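Local coordinates for Ro sixty-related protein, RSR (Deinococcus radiodurans, PDB 2NVO) that binds several small RNAs that accumulate after ultraviolet irradiation and contributes to the resistance of the bacterium to that radiation, at residues A361-L367 against E403-M409; D456-F460 against A489-I493; N389-A394 against L426-M430. One frame throughout, in Å; residues are numbered along the deposited sequence.

Contact 1 of 3, residues A361-L367 against E403-M409; sequences ANTRHLL and EPDALTM
The H365 ring has the aliphatic part of E403 over one face, with E403 CG 4.1 Å from the ring centroid in a CH-pi contact, while A361 CB and the carbonyl carbon of T363 border its edge. The guanidinium of R364 and the carboxylate of D405 stand with planes 59° apart. The carboxylate comes in from over the face on which D405 CB lies, so D405 OD1, in a salt bridge with R364 NH2 at 2.7 Å, is equally near R364 NH1. R364 NE is held by the carbonyl of D456, which helps set the turn of the guanidinium.

E403 directly follows helix 388-402, and a bend at chi2 (-67°) folds its carboxylate back over the loop that leads into strand 364-369. Its oxygens serve backbone N-H groups: OE2 takes A361 N at 2.7 Å through its syn lone pair, and OE1 takes T363 N at 3.2 Å, with a weaker bond from N362 N. Glutamate suits the place, having both reach and two acceptors.

The pairing beyond is that of a beta-alpha-beta unit of the von Willebrand A fold, with parallel strands 364-369 and 405-411 joined through helix 388-402. H365 and L367 each turn both N-H and C=O toward the partner strand, as in L367 N to L407 O at 2.9 Å. L367, A406 and T408 face helix 388-402. On the other face L366 and L407 lie side by side, with L366 CD1 tight against L407 CD2 at 3.5 Å and touching M409 CG; W449 of helix 445-452 packs on all three residues.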
loop_
_atom_site.group_PDB
_atom_site.type_symbol
_atom_site.label_atom_id
_atom_site.label_comp_id
_atom_site.label_asym_id
_atom_site.label_seq_id
_atom_site.Cartn_x
_atom_site.Cartn_y
_atom_site.Cartn_z
ATOM N N ALA A 361 9.629 14.592 -1.847
ATOM C CA ALA A 361 8.688 15.609 -2.285
ATOM C C ALA A 361 9.442 16.716 -3.014
ATOM O O ALA A 361 8.879 17.397 -3.864
ATOM C CB ALA A 361 7.947 16.194 -1.099
ATOM N N ASN A 362 10.704 16.897 -2.646
ATOM C CA ASN A 362 11.481 18.043 -3.077
ATOM C C ASN A 362 10.856 19.355 -2.616
ATOM O O ASN A 362 10.748 20.306 -3.379
ATOM C CB ASN A 362 11.665 18.037 -4.599
ATOM C CG ASN A 362 12.734 18.995 -5.046
ATOM O OD1 ASN A 362 13.709 19.234 -4.323
ATOM N ND2 ASN A 362 12.565 19.563 -6.236
ATOM N N THR A 363 10.431 19.390 -1.359
ATOM C CA THR A 363 9.887 20.595 -0.752
ATOM C C THR A 363 10.594 20.785 0.578
ATOM O O THR A 363 11.241 19.859 1.091
ATOM C CB THR A 363 8.368 20.503 -0.508
ATOM O OG1 THR A 363 8.104 19.517 0.496
ATOM C CG2 THR A 363 7.616 20.124 -1.795
ATOM N N ARG A 364 10.499 21.989 1.122
ATOM C CA ARG A 364 11.154 22.301 2.372
ATOM C C ARG A 364 10.195 21.954 3.499
ATOM O O ARG A 364 9.097 22.480 3.569
ATOM C CB ARG A 364 11.563 23.770 2.416
ATOM C CG ARG A 364 12.479 24.141 1.236
ATOM C CD ARG A 364 12.699 25.627 1.167
ATOM N NE ARG A 364 13.056 26.143 2.478
ATOM C CZ ARG A 364 14.273 26.091 3.012
ATOM N NH1 ARG A 364 15.294 25.552 2.342
ATOM N NH2 ARG A 364 14.468 26.596 4.226
ATOM N N HIS A 365 10.622 21.047 4.361
ATOM C CA HIS A 365 9.736 20.461 5.375
ATOM C C HIS A 365 10.077 20.989 6.746
ATOM O O HIS A 365 11.245 21.216 7.048
ATOM C CB HIS A 365 9.904 18.924 5.393
ATOM C CG HIS A 365 9.203 18.222 4.274
ATOM N ND1 HIS A 365 8.276 17.223 4.486
ATOM C CD2 HIS A 365 9.283 18.380 2.929
ATOM C CE1 HIS A 365 7.812 16.797 3.325
ATOM N NE2 HIS A 365 8.412 17.483 2.365
ATOM N N LEU A 366 9.055 21.169 7.585
ATOM C CA LEU A 366 9.253 21.366 9.008
ATOM C C LEU A 366 8.451 20.244 9.676
ATOM O O LEU A 366 7.238 20.168 9.502
ATOM C CB LEU A 366 8.715 22.719 9.461
ATOM C CG LEU A 366 8.939 23.117 10.915
ATOM C CD1 LEU A 366 10.392 23.171 11.240
ATOM C CD2 LEU A 366 8.283 24.480 11.258
ATOM N N LEU A 367 9.143 19.383 10.408
ATOM C CA LEU A 367 8.508 18.212 11.037
ATOM C C LEU A 367 8.384 18.536 12.513
ATOM O O LEU A 367 9.365 18.881 13.152
ATOM C CB LEU A 367 9.358 16.947 10.833
ATOM C CG LEU A 367 9.049 15.963 9.697
ATOM C CD1 LEU A 367 9.009 16.662 8.350
ATOM C CD2 LEU A 367 10.044 14.797 9.688
ATOM N N GLU A 403 15.022 15.291 1.589
ATOM C CA GLU A 403 14.347 16.504 1.160
ATOM C C GLU A 403 15.356 17.652 1.080
ATOM O O GLU A 403 16.388 17.609 1.746
ATOM C CB GLU A 403 13.204 16.860 2.115
ATOM C CG GLU A 403 12.078 15.819 2.183
ATOM C CD GLU A 403 11.285 15.712 0.881
ATOM O OE1 GLU A 403 11.373 16.653 0.057
ATOM O OE2 GLU A 403 10.556 14.696 0.692
ATOM N N PRO A 404 15.057 18.672 0.256
ATOM C CA PRO A 404 15.926 19.845 0.046
ATOM C C PRO A 404 16.252 20.473 1.377
ATOM O O PRO A 404 17.378 20.897 1.646
ATOM C CB PRO A 404 15.038 20.818 -0.730
ATOM C CG PRO A 404 13.970 20.008 -1.319
ATOM C CD PRO A 404 13.845 18.714 -0.575
ATOM N N ASP A 405 15.232 20.542 2.221
ATOM C CA ASP A 405 15.436 21.045 3.552
ATOM C C ASP A 405 14.451 20.388 4.498
ATOM O O ASP A 405 13.346 20.001 4.117
ATOM C CB ASP A 405 15.261 22.557 3.576
ATOM C CG ASP A 405 16.136 23.228 4.615
ATOM O OD1 ASP A 405 16.064 24.472 4.707
ATOM O OD2 ASP A 405 16.896 22.529 5.332
ATOM N N ALA A 406 14.863 20.251 5.740
ATOM C CA ALA A 406 13.981 19.687 6.739
ATOM C C ALA A 406 14.501 20.179 8.067
ATOM O O ALA A 406 15.694 20.298 8.266
ATOM C CB ALA A 406 14.019 18.189 6.678
ATOM N N LEU A 407 13.605 20.506 8.969
ATOM C CA LEU A 407 14.031 20.885 10.290
ATOM C C LEU A 407 13.051 20.143 11.183
ATOM O O LEU A 407 11.878 20.119 10.856
ATOM C CB LEU A 407 13.860 22.395 10.451
ATOM C CG LEU A 407 13.893 22.977 11.866
ATOM C CD1 LEU A 407 15.236 22.771 12.510
ATOM C CD2 LEU A 407 13.575 24.474 11.808
ATOM N N THR A 408 13.525 19.546 12.276
ATOM C CA THR A 408 12.613 18.873 13.226
ATOM C C THR A 408 12.483 19.642 14.531
ATOM O O THR A 408 13.479 20.011 15.164
ATOM C CB THR A 408 13.050 17.447 13.553
ATOM O OG1 THR A 408 14.185 17.501 14.430
ATOM C CG2 THR A 408 13.403 16.692 12.279
ATOM N N MET A 409 11.237 19.908 14.906
ATOM C CA MET A 409 10.908 20.591 16.131
ATOM C C MET A 409 10.116 19.606 16.995
ATOM O O MET A 409 9.635 18.588 16.502
ATOM C CB MET A 409 10.032 21.812 15.837
ATOM C CG MET A 409 10.627 22.773 14.793
ATOM S SD MET A 409 12.047 23.629 15.501
ATOM C CE MET A 409 11.205 24.724 16.641
#

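Contact 2 of 3, residues D456-F460 against A489-I493; sequences DVDTF and APKLI
V457 brings its carbonyl against the P490 ring, V457 O to P490 CB 3.4 Å, where the two loops enter the parallel strands 459-464 and 491-496. With helix 475-486 these strands form a beta-alpha-beta unit of the von Willebrand A domain. Next, D458 O accepts K491 N at 2.8 Å and so starts the pairing one residue before its own strand begins. The D458 carboxylate works elsewhere: OD2 receives R364 N from the neighbouring strand, while OD1 takes a bond from a water that also reaches A489 O weakly.

T459 turns its methyl to the face where I493 lies, CG2 meeting I493 CD1 only loosely at 4.2 Å, and its hydroxyl bonds with that of T363. Threonine thus serves both needs, and its branched CB suits a strand.

F460 N donates to K491 O almost straight (175°), and F460 O accepts I493 N. With CG anti to the carbonyl carbon (chi1 -71°), its ring turns back over the start of the strands: V457 CG1 sits above the ring centre, and the edge meets P490 through CE2 and P490 CG at 3.6 Å. At the other end of this side chain, L492 CD1 rests 3.8 Å from F460 CB.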
loop_
_atom_site.group_PDB
_atom_site.type_symbol
_atom_site.label_atom_id
_atom_site.label_comp_id
_atom_site.label_asym_id
_atom_site.label_seq_id
_atom_site.Cartn_x
_atom_site.Cartn_y
_atom_site.Cartn_z
ATOM N N ASP A 456 10.990 29.982 5.811
ATOM C CA ASP A 456 10.309 29.525 4.608
ATOM C C ASP A 456 10.073 28.013 4.696
ATOM O O ASP A 456 11.016 27.233 4.737
ATOM C CB ASP A 456 11.124 29.861 3.357
ATOM C CG ASP A 456 10.970 31.322 2.926
ATOM O OD1 ASP A 456 11.982 32.062 2.960
ATOM O OD2 ASP A 456 9.842 31.733 2.554
ATOM N N VAL A 457 8.806 27.621 4.707
ATOM C CA VAL A 457 8.405 26.212 4.798
ATOM C C VAL A 457 7.344 25.919 3.751
ATOM O O VAL A 457 6.375 26.658 3.635
ATOM C CB VAL A 457 7.825 25.903 6.201
ATOM C CG1 VAL A 457 7.250 24.459 6.271
ATOM C CG2 VAL A 457 8.898 26.127 7.273
ATOM N N ASP A 458 7.531 24.856 2.973
ATOM C CA ASP A 458 6.516 24.421 2.028
ATOM C C ASP A 458 5.533 23.429 2.671
ATOM O O ASP A 458 4.321 23.502 2.447
ATOM C CB ASP A 458 7.170 23.721 0.836
ATOM C CG ASP A 458 8.097 24.630 0.064
ATOM O OD1 ASP A 458 7.668 25.758 -0.226
ATOM O OD2 ASP A 458 9.233 24.206 -0.229
ATOM N N THR A 459 6.071 22.492 3.451
ATOM C CA THR A 459 5.267 21.374 3.970
ATOM C C THR A 459 5.460 21.218 5.470
ATOM O O THR A 459 6.575 20.993 5.921
ATOM C CB THR A 459 5.719 20.065 3.311
ATOM O OG1 THR A 459 5.848 20.262 1.890
ATOM C CG2 THR A 459 4.715 18.945 3.608
ATOM N N PHE A 460 4.397 21.382 6.242
ATOM C CA PHE A 460 4.465 21.148 7.687
ATOM C C PHE A 460 3.962 19.725 7.929
ATOM O O PHE A 460 2.961 19.340 7.338
ATOM C CB PHE A 460 3.544 22.134 8.423
ATOM C CG PHE A 460 4.052 23.566 8.423
ATOM C CD1 PHE A 460 4.855 24.034 9.444
ATOM C CD2 PHE A 460 3.716 24.427 7.392
ATOM C CE1 PHE A 460 5.309 25.349 9.438
ATOM C CE2 PHE A 460 4.154 25.755 7.387
ATOM C CZ PHE A 460 4.953 26.206 8.393
ATOM N N ALA A 489 1.738 29.891 0.229
ATOM C CA ALA A 489 0.784 29.047 0.930
ATOM C C ALA A 489 1.339 27.631 1.154
ATOM O O ALA A 489 1.453 26.836 0.219
ATOM C CB ALA A 489 -0.551 29.007 0.190
ATOM N N PRO A 490 1.683 27.304 2.409
ATOM C CA PRO A 490 2.280 25.980 2.596
ATOM C C PRO A 490 1.172 24.928 2.766
ATOM O O PRO A 490 -0.022 25.251 2.684
ATOM C CB PRO A 490 3.046 26.132 3.910
ATOM C CG PRO A 490 2.384 27.324 4.634
ATOM C CD PRO A 490 1.364 27.940 3.692
ATOM N N LYS A 491 1.563 23.687 3.022
ATOM C CA LYS A 491 0.591 22.634 3.300
ATOM C C LYS A 491 0.834 22.076 4.698
ATOM O O LYS A 491 1.924 22.198 5.242
ATOM C CB LYS A 491 0.699 21.512 2.267
ATOM C CG LYS A 491 0.264 21.906 0.856
ATOM C CD LYS A 491 0.442 20.743 -0.095
ATOM C CE LYS A 491 -0.172 21.019 -1.457
ATOM N NZ LYS A 491 0.520 22.141 -2.114
ATOM N N LEU A 492 -0.182 21.447 5.267
ATOM C CA LEU A 492 -0.042 20.821 6.583
ATOM C C LEU A 492 -0.511 19.366 6.507
ATOM O O LEU A 492 -1.595 19.091 5.993
ATOM C CB LEU A 492 -0.888 21.570 7.614
ATOM C CG LEU A 492 -1.065 20.832 8.947
ATOM C CD1 LEU A 492 0.291 20.698 9.647
ATOM C CD2 LEU A 492 -2.102 21.547 9.838
ATOM N N ILE A 493 0.307 18.446 7.009
ATOM C CA ILE A 493 -0.091 17.040 7.125
ATOM C C ILE A 493 -0.059 16.731 8.615
ATOM O O ILE A 493 0.923 17.023 9.278
ATOM C CB ILE A 493 0.901 16.081 6.421
ATOM C CG1 ILE A 493 1.101 16.456 4.933
ATOM C CG2 ILE A 493 0.438 14.610 6.567
ATOM C CD1 ILE A 493 2.185 15.672 4.233
HETATM O O HOH W 1 4.772 26.819 -0.421
#

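Contact 3 of 3, residues N389-A394 against L426-M430; sequences NMAAAA and LESAM
M430 and L426 pack their side chains against helix residues N389, M390, A393 and A394, and the apolar contacts carry most of this crossing. A393 points toward the other helix: its CB touches M430 CG at 3.6 Å, A429 CB at 3.9 Å and, further off, L426 CD1. The small methyls A393 CB and A429 CB meet where the local axes, crossing at a steep 111°, approach to 8.7 Å.

The sulfur contacts lie to one side of the alanines. M430 has CG anti to the carbonyl carbon (chi1 -78°) and an extended chi2, which carries its thioether across M390 at an oblique angle, with M430 SD 3.7 Å from M390 CG; a bend at chi3 (63°) brings CE back toward N389 and M390 CB. Methionine is apt here because its unbranched, pliable chain can follow an oblique neighbour. L426 CD2 reaches the same M390 CG at 4.0 Å, the two side chains crossing at about a right angle.

Side chain also meets backbone. L426 CD1 lies 3.6 Å from A394 N and 3.7 Å from M390 O, the two ends of a hydrogen bond inside helix 388-402, so an apolar methyl lies over a backbone bond already made.

The polar element is the amide of N389, which comes up against the M430 backbone carbonyl and against CB and CE of the same methionine. N389 also packs on M375, A433 and Q434, and its side chain is about 9 Å from those of the calcium ligands S372 and S374.

Helix 315-326, in the TROVE domain, packs on the crossing: L319 and L323 touch M390, L316 touches A394 and L319 touches L426. Helix 388-402 itself connects strands 364-369 and 405-411 and packs on them, against L367, A406 and T408.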
loop_
_atom_site.group_PDB
_atom_site.type_symbol
_atom_site.label_atom_id
_atom_site.label_comp_id
_atom_site.label_asym_id
_atom_site.label_seq_id
_atom_site.Cartn_x
_atom_site.Cartn_y
_atom_site.Cartn_z
ATOM N N ASN A 389 6.954 6.835 18.452
ATOM C CA ASN A 389 8.231 7.531 18.595
ATOM C C ASN A 389 9.248 6.996 17.574
ATOM O O ASN A 389 9.877 7.764 16.870
ATOM C CB ASN A 389 8.757 7.403 20.039
ATOM C CG ASN A 389 10.222 7.793 20.190
ATOM O OD1 ASN A 389 10.628 8.940 19.917
ATOM N ND2 ASN A 389 11.021 6.853 20.683
ATOM N N MET A 390 9.338 5.677 17.461
ATOM C CA MET A 390 10.218 5.059 16.473
ATOM C C MET A 390 9.813 5.437 15.045
ATOM O O MET A 390 10.664 5.780 14.219
ATOM C CB MET A 390 10.237 3.541 16.655
ATOM C CG MET A 390 11.258 2.828 15.779
ATOM S SD MET A 390 11.160 1.032 15.913
ATOM C CE MET A 390 11.558 0.786 17.644
ATOM N N ALA A 391 8.517 5.361 14.749
ATOM C CA ALA A 391 8.033 5.672 13.407
ATOM C C ALA A 391 8.344 7.120 13.016
ATOM O O ALA A 391 8.819 7.382 11.898
ATOM C CB ALA A 391 6.535 5.393 13.277
ATOM N N ALA A 392 8.049 8.051 13.920
ATOM C CA ALA A 392 8.285 9.468 13.696
ATOM C C ALA A 392 9.790 9.796 13.541
ATOM O O ALA A 392 10.174 10.666 12.732
ATOM C CB ALA A 392 7.655 10.301 14.825
ATOM N N ALA A 393 10.623 9.117 14.329
ATOM C CA ALA A 393 12.071 9.276 14.221
ATOM C C ALA A 393 12.587 8.762 12.898
ATOM O O ALA A 393 13.481 9.388 12.291
ATOM C CB ALA A 393 12.804 8.597 15.390
ATOM N N ALA A 394 12.044 7.624 12.454
ATOM C CA ALA A 394 12.365 7.059 11.142
ATOM C C ALA A 394 12.006 8.046 10.015
ATOM O O ALA A 394 12.835 8.333 9.130
ATOM C CB ALA A 394 11.636 5.698 10.933
ATOM N N LEU A 426 18.624 5.788 14.038
ATOM C CA LEU A 426 17.232 5.642 14.434
ATOM C C LEU A 426 17.151 5.768 15.947
ATOM O O LEU A 426 16.323 6.485 16.484
ATOM C CB LEU A 426 16.698 4.283 13.977
ATOM C CG LEU A 426 15.241 4.015 14.380
ATOM C CD1 LEU A 426 14.316 5.154 13.873
ATOM C CD2 LEU A 426 14.772 2.656 13.881
ATOM N N GLU A 427 18.045 5.074 16.631
ATOM C CA GLU A 427 18.083 5.091 18.092
ATOM C C GLU A 427 18.371 6.476 18.702
ATOM O O GLU A 427 17.709 6.882 19.642
ATOM C CB GLU A 427 19.096 4.054 18.599
ATOM C CG GLU A 427 19.195 2.788 17.716
ATOM C CD GLU A 427 20.075 2.988 16.467
ATOM O OE1 GLU A 427 21.270 3.360 16.600
ATOM O OE2 GLU A 427 19.581 2.751 15.354
ATOM N N SER A 428 19.334 7.222 18.155
ATOM C CA SER A 428 19.635 8.530 18.732
ATOM C C SER A 428 18.538 9.559 18.413
ATOM O O SER A 428 18.232 10.422 19.229
ATOM C CB SER A 428 21.042 9.030 18.325
ATOM O OG SER A 428 21.155 9.207 16.925
ATOM N N ALA A 429 17.942 9.458 17.231
ATOM C CA ALA A 429 16.807 10.313 16.868
ATOM C C ALA A 429 15.602 10.036 17.786
ATOM O O ALA A 429 14.913 10.948 18.208
ATOM C CB ALA A 429 16.416 10.082 15.425
ATOM N N MET A 430 15.348 8.763 18.066
ATOM C CA MET A 430 14.255 8.406 18.967
ATOM C C MET A 430 14.401 9.106 20.315
ATOM O O MET A 430 13.433 9.640 20.854
ATOM C CB MET A 430 14.187 6.880 19.156
ATOM C CG MET A 430 13.536 6.149 17.989
ATOM S SD MET A 430 13.618 4.362 18.183
ATOM C CE MET A 430 12.628 4.152 19.666
#

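All three contacts lie in the von Willebrand A-like domain that closes the ring of the monomer. Contacts 1 and 2, with centres about 9 Å apart, share one sheet: strands 364-369 and 459-464 are neighbours, so the pairings join through T363 with T459 and R364 with D458. Along the chain, contacts 1 and 3 both close before contact 2 opens. Contact 3 alternates with contact 1, because helix 388-402 connects the strands of contact 1; their centres are about 16 Å apart. Contact 2 lies about 22 Å from contact 3, centre to centre. Contacts 1 and 2 form two strand pairings of the sheet; contact 3 is a crossing of two helices packed against helix 315-326 of the TROVE domain.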